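Local coordinates for F5/8 type C domain protein (Bacteroides ovatus, PDB 4ZRX) that is a putative alpha-L-fucosidase, which probably hydrolyses terminal alpha-L-fucose from glycans and carries a C-terminal F5/8 type C domain of the galactose-binding-like clan, at residues T54-E59 with G63-A68; V92-K97 with G124-E129. All coordinates share one frame; numbering follows the deposited sequence.

Contact 1: T54-E59 with G63-A68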
loop_
_atom_site.group_PDB
_atom_site.type_symbol
_atom_site.label_atom_id
_atom_site.label_comp_id
_atom_site.label_asym_id
_atom_site.label_seq_id
_atom_site.Cartn_x
_atom_site.Cartn_y
_atom_site.Cartn_z
ATOM N N THR A 54 10.917 -16.739 -6.542
ATOM C CA THR A 54 9.765 -17.514 -6.147
ATOM C C THR A 54 10.179 -18.939 -5.751
ATOM O O THR A 54 9.552 -19.556 -4.875
ATOM C CB THR A 54 8.764 -17.601 -7.319
ATOM O OG1 THR A 54 8.471 -16.287 -7.799
ATOM C CG2 THR A 54 7.485 -18.327 -6.931
ATOM N N PHE A 55 11.223 -19.452 -6.410
ATOM C CA PHE A 55 11.692 -20.832 -6.236
ATOM C C PHE A 55 12.795 -20.987 -5.209
ATOM O O PHE A 55 13.035 -22.109 -4.728
ATOM C CB PHE A 55 12.070 -21.443 -7.586
ATOM C CG PHE A 55 10.887 -21.521 -8.488
ATOM C CD1 PHE A 55 10.040 -22.609 -8.461
ATOM C CD2 PHE A 55 10.549 -20.424 -9.267
ATOM C CE1 PHE A 55 8.881 -22.644 -9.257
ATOM C CE2 PHE A 55 9.387 -20.433 -10.023
ATOM C CZ PHE A 55 8.548 -21.541 -10.006
ATOM N N THR A 56 13.487 -19.894 -4.885
ATOM C CA THR A 56 14.514 -19.965 -3.856
ATOM C C THR A 56 14.039 -19.537 -2.472
ATOM O O THR A 56 14.717 -19.799 -1.473
ATOM C CB THR A 56 15.697 -19.041 -4.210
ATOM O OG1 THR A 56 15.247 -17.678 -4.325
ATOM C CG2 THR A 56 16.322 -19.474 -5.466
ATOM N N GLY A 57 12.926 -18.827 -2.416
ATOM C CA GLY A 57 12.404 -18.271 -1.189
ATOM C C GLY A 57 13.051 -16.977 -0.762
ATOM O O GLY A 57 12.876 -16.569 0.341
ATOM N N ARG A 58 13.758 -16.295 -1.645
ATOM C CA ARG A 58 14.437 -15.078 -1.305
ATOM C C ARG A 58 13.625 -13.854 -1.724
ATOM O O ARG A 58 12.913 -13.912 -2.684
ATOM C CB ARG A 58 15.767 -15.036 -2.036
ATOM C CG ARG A 58 16.733 -16.058 -1.495
ATOM C CD ARG A 58 17.974 -15.979 -2.287
ATOM N NE ARG A 58 18.896 -16.965 -1.780
ATOM C CZ ARG A 58 19.929 -17.475 -2.432
ATOM N NH1 ARG A 58 20.241 -17.118 -3.701
ATOM N NH2 ARG A 58 20.646 -18.403 -1.782
ATOM N N GLU A 59 13.721 -12.759 -0.995
ATOM C CA GLU A 59 13.135 -11.516 -1.441
ATOM C C GLU A 59 14.001 -10.812 -2.469
ATOM O O GLU A 59 13.472 -10.203 -3.385
ATOM C CB GLU A 59 12.837 -10.547 -0.253
ATOM C CG GLU A 59 11.533 -10.970 0.485
ATOM C CD GLU A 59 10.307 -10.667 -0.395
ATOM O OE1 GLU A 59 10.036 -9.458 -0.609
ATOM O OE2 GLU A 59 9.665 -11.636 -0.871
ATOM N N GLY A 63 22.039 -13.181 -8.001
ATOM C CA GLY A 63 22.584 -13.243 -9.366
ATOM C C GLY A 63 23.352 -14.551 -9.640
ATOM O O GLY A 63 23.704 -14.851 -10.765
ATOM N N LYS A 64 23.517 -15.362 -8.612
ATOM C CA LYS A 64 24.240 -16.654 -8.714
ATOM C C LYS A 64 23.296 -17.818 -8.794
ATOM O O LYS A 64 23.736 -18.956 -8.901
ATOM C CB LYS A 64 25.164 -16.844 -7.499
ATOM C CG LYS A 64 26.241 -15.822 -7.488
ATOM C CD LYS A 64 27.305 -16.097 -6.493
ATOM C CE LYS A 64 26.923 -15.573 -5.132
ATOM N NZ LYS A 64 27.264 -14.092 -5.052
ATOM N N GLU A 65 21.992 -17.565 -8.765
ATOM C CA GLU A 65 21.032 -18.642 -8.805
ATOM C C GLU A 65 21.187 -19.463 -10.098
ATOM O O GLU A 65 21.471 -18.924 -11.178
ATOM C CB GLU A 65 19.581 -18.122 -8.779
ATOM C CG GLU A 65 19.206 -17.484 -7.446
ATOM C CD GLU A 65 19.673 -16.028 -7.243
ATOM O OE1 GLU A 65 20.209 -15.389 -8.210
ATOM O OE2 GLU A 65 19.453 -15.557 -6.098
ATOM N N ASP A 66 20.949 -20.752 -9.952
ATOM C CA ASP A 66 20.957 -21.680 -11.074
ATOM C C ASP A 66 19.610 -21.535 -11.819
ATOM O O ASP A 66 18.571 -21.826 -11.230
ATOM C CB ASP A 66 21.118 -23.108 -10.528
ATOM C CG ASP A 66 21.251 -24.136 -11.607
ATOM O OD1 ASP A 66 20.995 -23.832 -12.794
ATOM O OD2 ASP A 66 21.633 -25.275 -11.259
ATOM N N PRO A 67 19.612 -21.158 -13.136
ATOM C CA PRO A 67 18.281 -21.143 -13.831
ATOM C C PRO A 67 17.466 -22.391 -13.756
ATOM O O PRO A 67 16.275 -22.354 -13.997
ATOM C CB PRO A 67 18.644 -20.905 -15.311
ATOM C CG PRO A 67 19.934 -20.264 -15.256
ATOM C CD PRO A 67 20.693 -20.876 -14.076
ATOM N N ALA A 68 18.103 -23.516 -13.485
ATOM C CA ALA A 68 17.427 -24.784 -13.269
ATOM C C ALA A 68 16.340 -24.728 -12.200
ATOM O O ALA A 68 15.404 -25.495 -12.250
ATOM C CB ALA A 68 18.410 -25.893 -12.920
HETATM O O HOH W 1 16.692 -16.033 -5.680
#

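Contact 2: V92-K97 with G124-E129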
loop_
_atom_site.group_PDB
_atom_site.type_symbol
_atom_site.label_atom_id
_atom_site.label_comp_id
_atom_site.label_asym_id
_atom_site.label_seq_id
_atom_site.Cartn_x
_atom_site.Cartn_y
_atom_site.Cartn_z
ATOM N N VAL A 92 -1.775 -4.940 -15.224
ATOM C CA VAL A 92 -0.878 -5.869 -14.561
ATOM C C VAL A 92 0.545 -5.524 -14.908
ATOM O O VAL A 92 0.892 -5.187 -16.081
ATOM C CB VAL A 92 -1.204 -7.323 -14.906
ATOM C CG1 VAL A 92 -2.633 -7.660 -14.522
ATOM C CG2 VAL A 92 -1.083 -7.620 -16.337
ATOM N N LEU A 93 1.411 -5.542 -13.894
ATOM C CA LEU A 93 2.776 -5.116 -14.060
ATOM C C LEU A 93 3.709 -6.211 -13.611
ATOM O O LEU A 93 3.795 -6.516 -12.432
ATOM C CB LEU A 93 3.004 -3.816 -13.251
ATOM C CG LEU A 93 4.419 -3.273 -13.057
ATOM C CD1 LEU A 93 5.108 -2.993 -14.217
ATOM C CD2 LEU A 93 4.350 -1.934 -12.225
ATOM N N LEU A 94 4.427 -6.800 -14.557
ATOM C CA LEU A 94 5.240 -8.008 -14.277
ATOM C C LEU A 94 6.700 -7.674 -14.057
ATOM O O LEU A 94 7.301 -6.914 -14.827
ATOM C CB LEU A 94 5.121 -8.985 -15.470
ATOM C CG LEU A 94 5.924 -10.235 -15.405
ATOM C CD1 LEU A 94 5.339 -11.173 -14.381
ATOM C CD2 LEU A 94 5.904 -10.915 -16.723
ATOM N N THR A 95 7.330 -8.296 -13.065
ATOM C CA THR A 95 8.764 -8.275 -12.877
ATOM C C THR A 95 9.452 -9.172 -13.930
ATOM O O THR A 95 9.844 -10.319 -13.661
ATOM C CB THR A 95 9.197 -8.723 -11.484
ATOM O OG1 THR A 95 8.677 -10.030 -11.189
ATOM C CG2 THR A 95 8.631 -7.738 -10.408
ATOM N N ALA A 96 9.647 -8.617 -15.113
ATOM C CA ALA A 96 10.276 -9.343 -16.200
ATOM C C ALA A 96 11.742 -9.686 -15.830
ATOM O O ALA A 96 12.294 -10.704 -16.272
ATOM C CB ALA A 96 10.220 -8.492 -17.467
ATOM N N LYS A 97 12.383 -8.799 -15.051
ATOM C CA LYS A 97 13.705 -9.026 -14.534
ATOM C C LYS A 97 13.815 -8.266 -13.228
ATOM O O LYS A 97 13.611 -7.064 -13.182
ATOM C CB LYS A 97 14.799 -8.506 -15.475
ATOM C CG LYS A 97 16.216 -8.930 -15.026
ATOM C CD LYS A 97 17.289 -8.244 -15.886
ATOM C CE LYS A 97 17.554 -6.854 -15.491
ATOM N NZ LYS A 97 18.595 -6.201 -16.300
ATOM N N GLY A 124 10.014 -21.682 -22.975
ATOM C CA GLY A 124 9.007 -20.808 -22.404
ATOM C C GLY A 124 9.283 -19.317 -22.499
ATOM O O GLY A 124 10.423 -18.852 -22.703
ATOM N N ASP A 125 8.213 -18.546 -22.279
ATOM C CA ASP A 125 8.337 -17.121 -22.212
ATOM C C ASP A 125 7.159 -16.615 -21.345
ATOM O O ASP A 125 6.011 -16.637 -21.765
ATOM C CB ASP A 125 8.247 -16.561 -23.632
ATOM C CG ASP A 125 8.394 -15.047 -23.675
ATOM O OD1 ASP A 125 8.166 -14.386 -22.614
ATOM O OD2 ASP A 125 8.667 -14.541 -24.795
ATOM N N VAL A 126 7.466 -16.245 -20.108
ATOM C CA VAL A 126 6.409 -15.854 -19.148
ATOM C C VAL A 126 5.763 -14.573 -19.620
ATOM O O VAL A 126 4.566 -14.380 -19.463
ATOM C CB VAL A 126 6.946 -15.665 -17.759
ATOM C CG1 VAL A 126 5.851 -15.270 -16.796
ATOM C CG2 VAL A 126 7.617 -16.988 -17.273
ATOM N N VAL A 127 6.592 -13.686 -20.149
ATOM C CA VAL A 127 6.105 -12.386 -20.604
ATOM C C VAL A 127 5.095 -12.594 -21.730
ATOM O O VAL A 127 4.037 -11.971 -21.756
ATOM C CB VAL A 127 7.268 -11.470 -21.018
ATOM C CG1 VAL A 127 6.805 -10.080 -21.413
ATOM C CG2 VAL A 127 8.341 -11.340 -19.912
ATOM N N LYS A 128 5.403 -13.501 -22.652
ATOM C CA LYS A 128 4.509 -13.840 -23.711
ATOM C C LYS A 128 3.202 -14.421 -23.200
ATOM O O LYS A 128 2.135 -14.030 -23.678
ATOM C CB LYS A 128 5.193 -14.828 -24.671
ATOM C CG LYS A 128 4.307 -15.177 -25.909
ATOM C CD LYS A 128 5.059 -16.086 -26.905
ATOM C CE LYS A 128 5.422 -17.391 -26.279
ATOM N NZ LYS A 128 4.411 -18.021 -25.323
ATOM N N GLU A 129 3.251 -15.364 -22.261
ATOM C CA GLU A 129 2.038 -15.951 -21.747
ATOM C C GLU A 129 1.162 -14.884 -21.053
ATOM O O GLU A 129 -0.063 -14.910 -21.210
ATOM C CB GLU A 129 2.334 -17.079 -20.778
ATOM C CG GLU A 129 3.090 -18.206 -21.462
ATOM C CD GLU A 129 2.961 -19.579 -20.840
ATOM O OE1 GLU A 129 1.974 -19.836 -20.143
ATOM O OE2 GLU A 129 3.836 -20.459 -21.157
#

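Contact 1: T54-E59 with G63-A68
In the alpha-L-fucosidase TIM barrel, helix 52-56 follows strand 44-48, and the chain leaving it makes a long loop whose two arms are tied together by a salt bridge between R58 and E65. NH1 of R58 lies 3.0 Å from OE2 of E65; the acceptor sits within the plane of the guanidinium, at its edge, while the nitrogen approaches OE2 from 40° out of the carboxylate plane. The two planes stand 66° apart, and of the carboxylate oxygens OE2 alone meets the guanidinium. The arginine spans the gap because its chain runs extended from CG to NE, whereas the glutamate folds back at chi2 (81°). That bend brings OE1 onto the backbone N of G63, 2.9 Å away and met on the syn side, and leaves OE2 to take the backbone N of D62. OE2 is gripped by R58, D62 N and a water, and OE1 by G63 N, which fixes the rotation of the buried carboxylate. Replacing this glutamate with alanine is likely to leave R58 without its near carboxylate, the D62 and G63 amides without their acceptor, and the water on T56 without its anchor. Beside the salt bridge, T56 CG2 rests against E65 CG at 4.0 Å, the two side chains crossing nearly at right angles. That water accepts from T56 OG1 at 2.6 Å and donates to E65 OE2 at 2.8 Å.

Contact 2: V92-K97 with G124-E129
With CG anti to the backbone N (chi1 177°), L94 sends its CD2 methyl out from strand 91-97 to the first turn of helix 126-137, where V127, its CG1 likewise anti to N (chi1 -176°), has its other methyl, CG2, turned to the strand. These two methyls meet at 4.0 Å, the side chains running at a slant to each other, and CD2 also comes within 4.2 Å of V127 CA, so the leucine reaches the helix backbone. CG2 of V127 has a second neighbour in A96 CB, also at 4.2 Å, and is thus shared by L94 and A96. V126 joins more loosely, its CG1 lying 4.4 Å from L94 CD2. This is strand-to-helix packing in the TIM barrel: strand 91-97 pairs in parallel with 44-48 and 140-145, and the helix beginning at V126 lies against its outer face before the chain returns as strand 140-145, a beta-alpha-beta crossover. L130, one turn on, also packs on L94, and F141 touches V127. D125 is the N-cap of helix 126-137: its OD1 accepts from K128 N at 2.9 Å, approached from well above the carboxylate plane, while OD2 bonds Y176 OH. All four touching residues are buried and aliphatic, so the join rests on shape and burial of methyl groups, with no charge taking part across it.

How the contacts relate
The two contacts follow one another along the chain and belong to the same TIM-barrel fold: contact 1 ties up the loop that leaves helix 52-56, and contact 2 packs the next barrel strand against the helix that follows it. Their centres lie 16 Å apart and their nearest atoms about 7 Å, so they do not touch. Strand 44-48 connects them, since it leads into helix 52-56 and also pairs with strand 91-97. Contact 1 is polar, water-bridged and partly open to solvent; contact 2 is apolar and buried. The position of the loop after helix 52-56 is consistent with its lying near the substrate pocket, as loops at the C-terminal ends of barrel strands do in TIM-barrel enzymes.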